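Local coordinates for protein carboxypeptidase 1 (Deinococcus radiodurans str. R1, PDB 5GIV) that probably removes amino acids one at a time from the C-terminus of peptides, with broad specificity, as a metal-dependent carboxypeptidase of the M32 family, at residues Phe176-Ala187 with Leu355-Glu366; Ser344-Ala352 with Arg396-Asp407. All coordinates share one frame; numbering follows the deposited sequence.

In the fold
Interaction 1 is a buried, largely apolar contact between two helices, 169-193 and 357-372. Interaction 2 joins two irregular loops, is partly buried, and relies on hydrogen bonds and a salt bridge. Helix 357-372 is common to both: it supplies one side of interaction 1, and the loops of interaction 2 touch it through Arg349, Gln406 and Asp407. Arg364 NH2 forms a 2.7 Å salt bridge with Asp407 OD2, and Tyr357 OH lies 3.0 Å from Arg349 NH1, a probable hydrogen bond. Interaction 1 covers about twice as much surface. Both approach the zinc site, with the Arg349 side chain about 8 Å from the metal and that of Val361 about 11 Å.

Interaction 1. Residues Phe176-Ala187 with Leu355-Glu366; sequences FAELRAALVPLA and LTYNLHVITRFE
Phe176 and Ile362 form the tight end of this contact. The two helices run roughly antiparallel, at 142°, with axes 10.2 Å apart. Ile362 CG1 lies over one face of the Phe176 ring, 3.8 Å from its centroid, in a CH-pi contact. The ring edge points at the face of Phe365 in a T-shaped stack, with planes at 87° and Phe176 CE2 3.5 Å from Phe365 CD2. Phe365 CG is anti to its backbone nitrogen (chi1 180°), which turns the ring to receive that edge. Val361 CG1 touches Phe176 CZ, and the Val361 side chain is about 11 Å from the zinc ion.

Further along, Leu179 and Leu183 pack on the Asn358 amide, with Leu183 CD1 3.4 Å from Asn358 ND2. This amide is buried but satisfied: OD1 bonds to Thr423 and Asn426, and ND2 to Tyr489. Beyond it, Leu355 packs against Ala187 and Leu186, and Leu355 CB is 3.9 Å from Ala187 CB.

The looser side is more exposed. Val184 CG2 meets Leu359 CD2 at 3.9 Å. Arg180 lays one guanidinium face over Ile362 CG2. Its chain bends at the third torsion, and the edge of the group reaches Glu366. This salt bridge is long, and its hydrogen bond is weak: Arg180 NH1 to Glu366 OE2 is 3.4 Å. Arg180 NH2 has another partner, Asn392. The chemistry implies that apolar and aromatic packing carries the helix pair, while the long Arg180-Glu366 pair at its partly exposed margin probably adds little.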
loop_
_atom_site.group_PDB
_atom_site.type_symbol
_atom_site.label_atom_id
_atom_site.label_comp_id
_atom_site.label_asym_id
_atom_site.label_seq_id
_atom_site.Cartn_x
_atom_site.Cartn_y
_atom_site.Cartn_z
ATOM N N PHE A 176 3.589 -4.041 39.631
ATOM C CA PHE A 176 4.298 -2.768 39.671
ATOM C C PHE A 176 5.113 -2.636 40.952
ATOM O O PHE A 176 6.299 -2.289 40.917
ATOM C CB PHE A 176 3.297 -1.614 39.542
ATOM C CG PHE A 176 2.753 -1.422 38.147
ATOM C CD1 PHE A 176 3.210 -2.195 37.091
ATOM C CD2 PHE A 176 1.759 -0.478 37.900
ATOM C CE1 PHE A 176 2.702 -2.020 35.814
ATOM C CE2 PHE A 176 1.244 -0.297 36.630
ATOM C CZ PHE A 176 1.717 -1.064 35.582
ATOM N N ALA A 177 4.489 -2.910 42.101
ATOM C CA ALA A 177 5.200 -2.789 43.371
ATOM C C ALA A 177 6.436 -3.675 43.395
ATOM O O ALA A 177 7.517 -3.245 43.822
ATOM C CB ALA A 177 4.265 -3.139 44.528
ATOM N N GLU A 178 6.298 -4.914 42.934
ATOM C CA GLU A 178 7.428 -5.829 42.928
ATOM C C GLU A 178 8.535 -5.340 41.993
ATOM O O GLU A 178 9.720 -5.392 42.346
ATOM C CB GLU A 178 6.938 -7.221 42.548
ATOM C CG GLU A 178 7.894 -8.327 42.880
ATOM C CD GLU A 178 7.281 -9.679 42.593
ATOM O OE1 GLU A 178 6.062 -9.710 42.295
ATOM O OE2 GLU A 178 7.998 -10.702 42.720
ATOM N N LEU A 179 8.174 -4.865 40.791
ATOM C CA LEU A 179 9.197 -4.364 39.874
ATOM C C LEU A 179 9.859 -3.105 40.424
ATOM O O LEU A 179 11.080 -2.938 40.319
ATOM C CB LEU A 179 8.605 -4.096 38.494
ATOM C CG LEU A 179 8.034 -5.295 37.732
ATOM C CD1 LEU A 179 7.570 -4.864 36.332
ATOM C CD2 LEU A 179 9.013 -6.458 37.679
ATOM N N ARG A 180 9.064 -2.203 40.999
ATOM C CA ARG A 180 9.604 -0.993 41.607
ATOM C C ARG A 180 10.588 -1.325 42.724
ATOM O O ARG A 180 11.687 -0.757 42.792
ATOM C CB ARG A 180 8.446 -0.146 42.131
ATOM C CG ARG A 180 8.795 1.242 42.615
ATOM C CD ARG A 180 7.525 1.936 43.080
ATOM N NE ARG A 180 7.288 3.194 42.380
ATOM C CZ ARG A 180 6.078 3.691 42.121
ATOM N NH1 ARG A 180 4.984 3.030 42.493
ATOM N NH2 ARG A 180 5.959 4.852 41.484
ATOM N N ALA A 181 10.202 -2.243 43.622
ATOM C CA ALA A 181 11.058 -2.592 44.757
ATOM C C ALA A 181 12.379 -3.200 44.310
ATOM O O ALA A 181 13.415 -2.964 44.939
ATOM C CB ALA A 181 10.332 -3.560 45.695
ATOM N N ALA A 182 12.372 -3.977 43.230
ATOM C CA ALA A 182 13.600 -4.619 42.771
ATOM C C ALA A 182 14.372 -3.764 41.766
ATOM O O ALA A 182 15.610 -3.728 41.810
ATOM C CB ALA A 182 13.286 -5.990 42.159
ATOM N N LEU A 183 13.678 -3.079 40.850
ATOM C CA LEU A 183 14.391 -2.445 39.741
ATOM C C LEU A 183 14.959 -1.073 40.097
ATOM O O LEU A 183 16.048 -0.730 39.616
ATOM C CB LEU A 183 13.490 -2.356 38.503
ATOM C CG LEU A 183 13.158 -3.736 37.917
ATOM C CD1 LEU A 183 12.354 -3.629 36.625
ATOM C CD2 LEU A 183 14.421 -4.590 37.724
ATOM N N VAL A 184 14.277 -0.289 40.941
ATOM C CA VAL A 184 14.810 1.022 41.331
ATOM C C VAL A 184 16.195 0.909 41.950
ATOM O O VAL A 184 17.106 1.634 41.516
ATOM C CB VAL A 184 13.825 1.744 42.265
ATOM C CG1 VAL A 184 14.462 3.015 42.812
ATOM C CG2 VAL A 184 12.526 2.083 41.544
ATOM N N PRO A 185 16.423 0.080 42.968
ATOM C CA PRO A 185 17.784 -0.024 43.520
ATOM C C PRO A 185 18.786 -0.552 42.512
ATOM O O PRO A 185 19.925 -0.075 42.462
ATOM C CB PRO A 185 17.607 -0.975 44.712
ATOM C CG PRO A 185 16.109 -0.980 44.991
ATOM C CD PRO A 185 15.450 -0.758 43.687
ATOM N N LEU A 186 18.404 -1.545 41.713
ATOM C CA LEU A 186 19.326 -2.073 40.713
ATOM C C LEU A 186 19.662 -1.010 39.667
ATOM O O LEU A 186 20.812 -0.896 39.230
ATOM C CB LEU A 186 18.720 -3.313 40.052
ATOM C CG LEU A 186 19.539 -3.970 38.939
ATOM C CD1 LEU A 186 20.879 -4.429 39.493
ATOM C CD2 LEU A 186 18.789 -5.134 38.328
ATOM N N ALA A 187 18.668 -0.216 39.259
ATOM C CA ALA A 187 18.930 0.848 38.298
ATOM C C ALA A 187 19.793 1.938 38.920
ATOM O O ALA A 187 20.740 2.427 38.293
ATOM C CB ALA A 187 17.615 1.428 37.770
ATOM N N LEU A 355 16.111 -1.274 32.554
ATOM C CA LEU A 355 15.939 -1.182 33.996
ATOM C C LEU A 355 14.948 -0.104 34.417
ATOM O O LEU A 355 14.212 -0.293 35.390
ATOM C CB LEU A 355 17.291 -0.944 34.677
ATOM C CG LEU A 355 18.294 -2.094 34.592
ATOM C CD1 LEU A 355 19.485 -1.810 35.476
ATOM C CD2 LEU A 355 17.619 -3.420 34.965
ATOM N N THR A 356 14.931 1.037 33.737
ATOM C CA THR A 356 14.059 2.139 34.120
ATOM C C THR A 356 12.753 2.179 33.336
ATOM O O THR A 356 11.874 2.976 33.679
ATOM C CB THR A 356 14.793 3.477 33.963
ATOM O OG1 THR A 356 15.055 3.720 32.576
ATOM C CG2 THR A 356 16.118 3.454 34.738
ATOM N N TYR A 357 12.583 1.318 32.330
ATOM C CA TYR A 357 11.424 1.423 31.448
ATOM C C TYR A 357 10.118 1.400 32.232
ATOM O O TYR A 357 9.227 2.227 32.003
ATOM C CB TYR A 357 11.431 0.295 30.412
ATOM C CG TYR A 357 10.256 0.382 29.448
ATOM C CD1 TYR A 357 9.030 -0.213 29.744
ATOM C CD2 TYR A 357 10.367 1.087 28.259
ATOM C CE1 TYR A 357 7.963 -0.123 28.868
ATOM C CE2 TYR A 357 9.302 1.184 27.380
ATOM C CZ TYR A 357 8.107 0.582 27.691
ATOM O OH TYR A 357 7.069 0.682 26.808
ATOM N N ASN A 358 9.978 0.452 33.152
ATOM C CA ASN A 358 8.686 0.252 33.792
ATOM C C ASN A 358 8.256 1.458 34.616
ATOM O O ASN A 358 7.053 1.669 34.808
ATOM C CB ASN A 358 8.736 -1.017 34.642
ATOM C CG ASN A 358 9.034 -2.249 33.805
ATOM O OD1 ASN A 358 8.438 -2.452 32.755
ATOM N ND2 ASN A 358 9.973 -3.061 34.254
ATOM N N LEU A 359 9.200 2.293 35.046
ATOM C CA LEU A 359 8.825 3.490 35.787
ATOM C C LEU A 359 7.986 4.441 34.936
ATOM O O LEU A 359 7.171 5.201 35.474
ATOM C CB LEU A 359 10.084 4.185 36.304
ATOM C CG LEU A 359 10.925 3.320 37.242
ATOM C CD1 LEU A 359 12.277 3.945 37.487
ATOM C CD2 LEU A 359 10.188 3.125 38.560
ATOM N N HIS A 360 8.165 4.421 33.612
ATOM C CA HIS A 360 7.315 5.238 32.748
ATOM C C HIS A 360 5.895 4.685 32.682
ATOM O O HIS A 360 4.923 5.452 32.695
ATOM C CB HIS A 360 7.914 5.328 31.341
ATOM C CG HIS A 360 9.265 5.973 31.289
ATOM N ND1 HIS A 360 9.447 7.306 30.981
ATOM C CD2 HIS A 360 10.503 5.459 31.477
ATOM C CE1 HIS A 360 10.737 7.585 30.993
ATOM N NE2 HIS A 360 11.399 6.484 31.295
ATOM N N VAL A 361 5.758 3.360 32.567
ATOM C CA VAL A 361 4.439 2.737 32.507
ATOM C C VAL A 361 3.686 2.967 33.808
ATOM O O VAL A 361 2.499 3.313 33.807
ATOM C CB VAL A 361 4.573 1.235 32.187
ATOM C CG1 VAL A 361 3.236 0.532 32.296
ATOM C CG2 VAL A 361 5.156 1.046 30.798
ATOM N N ILE A 362 4.366 2.762 34.940
ATOM C CA ILE A 362 3.748 2.989 36.244
ATOM C C ILE A 362 3.266 4.427 36.359
ATOM O O ILE A 362 2.153 4.694 36.825
ATOM C CB ILE A 362 4.727 2.640 37.376
ATOM C CG1 ILE A 362 5.089 1.154 37.323
ATOM C CG2 ILE A 362 4.142 3.059 38.728
ATOM C CD1 ILE A 362 6.161 0.753 38.303
ATOM N N THR A 363 4.109 5.381 35.963
ATOM C CA THR A 363 3.689 6.777 35.986
ATOM C C THR A 363 2.354 6.966 35.270
ATOM O O THR A 363 1.407 7.522 35.834
ATOM C CB THR A 363 4.765 7.649 35.343
ATOM O OG1 THR A 363 5.976 7.512 36.090
ATOM C CG2 THR A 363 4.329 9.119 35.325
ATOM N N ARG A 364 2.265 6.496 34.021
ATOM C CA ARG A 364 1.055 6.701 33.230
ATOM C C ARG A 364 -0.144 5.977 33.835
ATOM O O ARG A 364 -1.241 6.543 33.930
ATOM C CB ARG A 364 1.292 6.229 31.799
ATOM C CG ARG A 364 2.260 7.089 31.027
ATOM C CD ARG A 364 3.063 6.284 30.009
ATOM N NE ARG A 364 3.846 7.165 29.145
ATOM C CZ ARG A 364 4.954 7.798 29.529
ATOM N NH1 ARG A 364 5.409 7.662 30.771
ATOM N NH2 ARG A 364 5.593 8.590 28.674
ATOM N N PHE A 365 0.047 4.725 34.260
ATOM C CA PHE A 365 -1.056 3.953 34.822
ATOM C C PHE A 365 -1.653 4.658 36.035
ATOM O O PHE A 365 -2.879 4.767 36.164
ATOM C CB PHE A 365 -0.560 2.555 35.182
ATOM C CG PHE A 365 -1.605 1.656 35.780
ATOM C CD1 PHE A 365 -2.467 0.948 34.973
ATOM C CD2 PHE A 365 -1.700 1.494 37.152
ATOM C CE1 PHE A 365 -3.412 0.104 35.518
ATOM C CE2 PHE A 365 -2.646 0.645 37.707
ATOM C CZ PHE A 365 -3.501 -0.047 36.893
ATOM N N GLU A 366 -0.799 5.152 36.935
ATOM C CA GLU A 366 -1.299 5.785 38.150
ATOM C C GLU A 366 -2.022 7.093 37.848
ATOM O O GLU A 366 -2.995 7.431 38.535
ATOM C CB GLU A 366 -0.148 5.994 39.135
ATOM C CG GLU A 366 0.310 4.683 39.787
ATOM C CD GLU A 366 1.494 4.840 40.729
ATOM O OE1 GLU A 366 2.063 5.957 40.818
ATOM O OE2 GLU A 366 1.877 3.831 41.368
#

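Interaction 2. Residues Ser344-Ala352 with Arg396-Asp407; sequences SRSLIRTDA and RAPSDVDGALQD
Leu347 lays its two methyl branches against Ala397: Leu347 CD2 lies on the backbone, 3.6 Å from Ala397 N, and CD1 meets the Ala397 methyl. This is a loop-to-loop contact in the helical M32 carboxypeptidase fold, and the second loop includes a type I beta turn from Gly403 to Gln406. Ile348 CD1 comes against Asp402 CG; OD1 of this aspartate is paired with Arg123.

Gln406 bridges the loops with its amide. With CG anti to the backbone nitrogen (chi1 166°) and the chain extended beyond, the amide reaches across to the Leu347-Arg349 backbone. Gln406 OE1 accepts a nearly straight bond from Arg349 N at 2.9 Å. Gln406 NE2 donates to Leu347 O at 3.0 Å and also to Asp402 O within its own loop, approaching each carbonyl from above its plane.

Arg349 grips Asp407 side-on. Arg349 NE meets Asp407 OD2 at 2.9 Å and Arg349 NH2 meets Asp407 OD1 at 2.8 Å. Both oxygens lie near the guanidinium plane, but the nitrogens come from above the carboxylate plane; the two planes are 47° apart. Arg364 is a second partner of Asp407, and Tyr422 makes a cation-pi contact with Arg349. One water donates to both Gln406 OE1, at 2.6 Å, and Asp407 OD1, at 2.8 Å.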
loop_
_atom_site.group_PDB
_atom_site.type_symbol
_atom_site.label_atom_id
_atom_site.label_comp_id
_atom_site.label_asym_id
_atom_site.label_seq_id
_atom_site.Cartn_x
_atom_site.Cartn_y
_atom_site.Cartn_z
ATOM N N SER A 344 19.993 4.682 32.122
ATOM C CA SER A 344 19.961 6.029 32.685
ATOM C C SER A 344 18.514 6.472 32.837
ATOM O O SER A 344 17.639 6.041 32.083
ATOM C CB SER A 344 20.722 7.033 31.814
ATOM O OG SER A 344 20.038 7.250 30.600
ATOM N N ARG A 345 18.282 7.356 33.802
ATOM C CA ARG A 345 16.978 7.988 33.940
ATOM C C ARG A 345 16.782 8.947 32.779
ATOM O O ARG A 345 17.565 9.884 32.607
ATOM C CB ARG A 345 16.884 8.740 35.259
ATOM C CG ARG A 345 17.372 7.945 36.432
ATOM C CD ARG A 345 17.492 8.813 37.667
ATOM N NE ARG A 345 18.154 8.058 38.724
ATOM C CZ ARG A 345 19.370 8.325 39.186
ATOM N NH1 ARG A 345 20.060 9.361 38.715
ATOM N NH2 ARG A 345 19.888 7.557 40.136
ATOM N N SER A 346 15.752 8.713 31.978
ATOM C CA SER A 346 15.519 9.493 30.773
ATOM C C SER A 346 14.045 9.872 30.720
ATOM O O SER A 346 13.253 9.489 31.587
ATOM C CB SER A 346 15.954 8.727 29.514
ATOM O OG SER A 346 15.320 7.455 29.427
ATOM N N LEU A 347 13.687 10.654 29.704
ATOM C CA LEU A 347 12.351 11.227 29.582
ATOM C C LEU A 347 11.414 10.443 28.663
ATOM O O LEU A 347 10.208 10.395 28.924
ATOM C CB LEU A 347 12.457 12.657 29.048
ATOM C CG LEU A 347 13.164 13.693 29.912
ATOM C CD1 LEU A 347 13.291 15.001 29.129
ATOM C CD2 LEU A 347 12.415 13.909 31.237
ATOM N N ILE A 348 11.928 9.828 27.602
ATOM C CA ILE A 348 11.092 9.237 26.565
ATOM C C ILE A 348 10.887 7.766 26.882
ATOM O O ILE A 348 11.854 6.997 26.954
ATOM C CB ILE A 348 11.722 9.406 25.173
ATOM C CG1 ILE A 348 12.063 10.877 24.901
ATOM C CG2 ILE A 348 10.813 8.794 24.107
ATOM C CD1 ILE A 348 10.894 11.810 25.042
ATOM N N ARG A 349 9.619 7.378 27.053
ATOM C CA ARG A 349 9.290 6.011 27.426
ATOM C C ARG A 349 9.813 5.015 26.402
ATOM O O ARG A 349 10.433 4.009 26.763
ATOM C CB ARG A 349 7.778 5.861 27.596
ATOM C CG ARG A 349 7.338 4.420 27.813
ATOM C CD ARG A 349 5.820 4.305 27.814
ATOM N NE ARG A 349 5.279 4.843 26.574
ATOM C CZ ARG A 349 5.139 4.136 25.460
ATOM N NH1 ARG A 349 5.478 2.852 25.444
ATOM N NH2 ARG A 349 4.649 4.713 24.369
ATOM N N THR A 350 9.567 5.272 25.113
ATOM C CA THR A 350 9.894 4.283 24.086
ATOM C C THR A 350 11.393 4.022 23.965
ATOM O O THR A 350 11.782 2.952 23.486
ATOM C CB THR A 350 9.327 4.705 22.724
ATOM O OG1 THR A 350 9.714 6.050 22.429
ATOM C CG2 THR A 350 7.822 4.625 22.726
ATOM N N ASP A 351 12.241 4.953 24.386
ATOM C CA ASP A 351 13.685 4.776 24.310
ATOM C C ASP A 351 14.314 4.313 25.621
ATOM O O ASP A 351 15.536 4.177 25.689
ATOM C CB ASP A 351 14.353 6.084 23.886
ATOM C CG ASP A 351 13.872 6.571 22.540
ATOM O OD1 ASP A 351 13.353 5.750 21.753
ATOM O OD2 ASP A 351 14.047 7.778 22.261
ATOM N N ALA A 352 13.520 4.086 26.661
ATOM C CA ALA A 352 14.081 3.842 27.979
ATOM C C ALA A 352 14.681 2.442 28.056
ATOM O O ALA A 352 14.232 1.510 27.384
ATOM C CB ALA A 352 13.015 4.040 29.059
ATOM N N ARG A 396 12.573 15.941 35.264
ATOM C CA ARG A 396 11.374 16.365 34.566
ATOM C C ARG A 396 11.748 17.016 33.243
ATOM O O ARG A 396 12.843 17.564 33.083
ATOM C CB ARG A 396 10.519 17.300 35.425
ATOM C CG ARG A 396 11.229 18.473 36.030
ATOM C CD ARG A 396 10.206 19.554 36.251
ATOM N NE ARG A 396 9.744 20.085 34.965
ATOM C CZ ARG A 396 8.641 20.811 34.805
ATOM N NH1 ARG A 396 7.876 21.090 35.857
ATOM N NH2 ARG A 396 8.307 21.253 33.592
ATOM N N ALA A 397 10.829 16.925 32.286
ATOM C CA ALA A 397 11.056 17.526 30.990
ATOM C C ALA A 397 11.030 19.053 31.103
ATOM O O ALA A 397 10.445 19.605 32.039
ATOM C CB ALA A 397 9.999 17.057 29.998
ATOM N N PRO A 398 11.695 19.754 30.180
ATOM C CA PRO A 398 11.706 21.224 30.236
ATOM C C PRO A 398 10.365 21.852 29.913
ATOM O O PRO A 398 10.153 23.029 30.230
ATOM C CB PRO A 398 12.767 21.606 29.195
ATOM C CG PRO A 398 12.813 20.446 28.266
ATOM C CD PRO A 398 12.536 19.230 29.091
ATOM N N SER A 399 9.464 21.114 29.277
ATOM C CA SER A 399 8.154 21.621 28.920
ATOM C C SER A 399 7.192 20.437 28.871
ATOM O O SER A 399 7.512 19.340 29.340
ATOM C CB SER A 399 8.225 22.386 27.593
ATOM O OG SER A 399 8.594 21.524 26.534
ATOM N N ASP A 400 6.013 20.655 28.291
ATOM C CA ASP A 400 5.040 19.585 28.133
ATOM C C ASP A 400 5.261 18.761 26.876
ATOM O O ASP A 400 4.652 17.695 26.749
ATOM C CB ASP A 400 3.619 20.161 28.112
ATOM C CG ASP A 400 3.272 20.889 29.386
ATOM O OD1 ASP A 400 3.669 20.424 30.465
ATOM O OD2 ASP A 400 2.609 21.939 29.321
ATOM N N VAL A 401 6.120 19.217 25.954
ATOM C CA VAL A 401 6.364 18.464 24.725
ATOM C C VAL A 401 6.702 17.017 25.047
ATOM O O VAL A 401 6.077 16.080 24.533
ATOM C CB VAL A 401 7.486 19.120 23.902
ATOM C CG1 VAL A 401 7.851 18.236 22.717
ATOM C CG2 VAL A 401 7.062 20.517 23.429
ATOM N N ASP A 402 7.707 16.819 25.897
ATOM C CA ASP A 402 8.112 15.500 26.357
ATOM C C ASP A 402 7.558 15.184 27.739
ATOM O O ASP A 402 7.996 14.215 28.370
ATOM C CB ASP A 402 9.632 15.391 26.333
ATOM C CG ASP A 402 10.199 15.457 24.913
ATOM O OD1 ASP A 402 9.470 15.114 23.959
ATOM O OD2 ASP A 402 11.369 15.863 24.754
ATOM N N GLY A 403 6.632 16.013 28.236
ATOM C CA GLY A 403 5.824 15.695 29.393
ATOM C C GLY A 403 4.532 15.013 28.994
ATOM O O GLY A 403 4.559 13.999 28.292
ATOM N N ALA A 404 3.392 15.569 29.429
ATOM C CA ALA A 404 2.082 14.949 29.212
ATOM C C ALA A 404 1.661 14.887 27.744
ATOM O O ALA A 404 0.713 14.166 27.426
ATOM C CB ALA A 404 1.010 15.682 30.021
ATOM N N LEU A 405 2.299 15.646 26.854
ATOM C CA LEU A 405 2.032 15.547 25.420
ATOM C C LEU A 405 2.857 14.455 24.745
ATOM O O LEU A 405 2.702 14.231 23.537
ATOM C CB LEU A 405 2.311 16.890 24.730
ATOM C CG LEU A 405 1.480 18.114 25.131
ATOM C CD1 LEU A 405 2.117 19.397 24.615
ATOM C CD2 LEU A 405 0.072 17.989 24.586
ATOM N N GLN A 406 3.711 13.762 25.505
ATOM C CA GLN A 406 4.727 12.890 24.913
ATOM C C GLN A 406 4.113 11.742 24.117
ATOM O O GLN A 406 4.476 11.513 22.954
ATOM C CB GLN A 406 5.644 12.343 26.005
ATOM C CG GLN A 406 6.487 11.188 25.539
ATOM C CD GLN A 406 7.326 10.578 26.645
ATOM O OE1 GLN A 406 7.646 9.395 26.596
ATOM N NE2 GLN A 406 7.708 11.384 27.633
ATOM N N ASP A 407 3.210 10.990 24.734
ATOM C CA ASP A 407 2.675 9.785 24.120
ATOM C C ASP A 407 1.321 10.051 23.466
ATOM O O ASP A 407 0.529 10.874 23.939
ATOM C CB ASP A 407 2.573 8.661 25.156
ATOM C CG ASP A 407 3.894 7.875 25.303
ATOM O OD1 ASP A 407 4.519 7.546 24.266
ATOM O OD2 ASP A 407 4.313 7.599 26.453
HETATM O O HOH W 1 7.233 7.829 24.618
#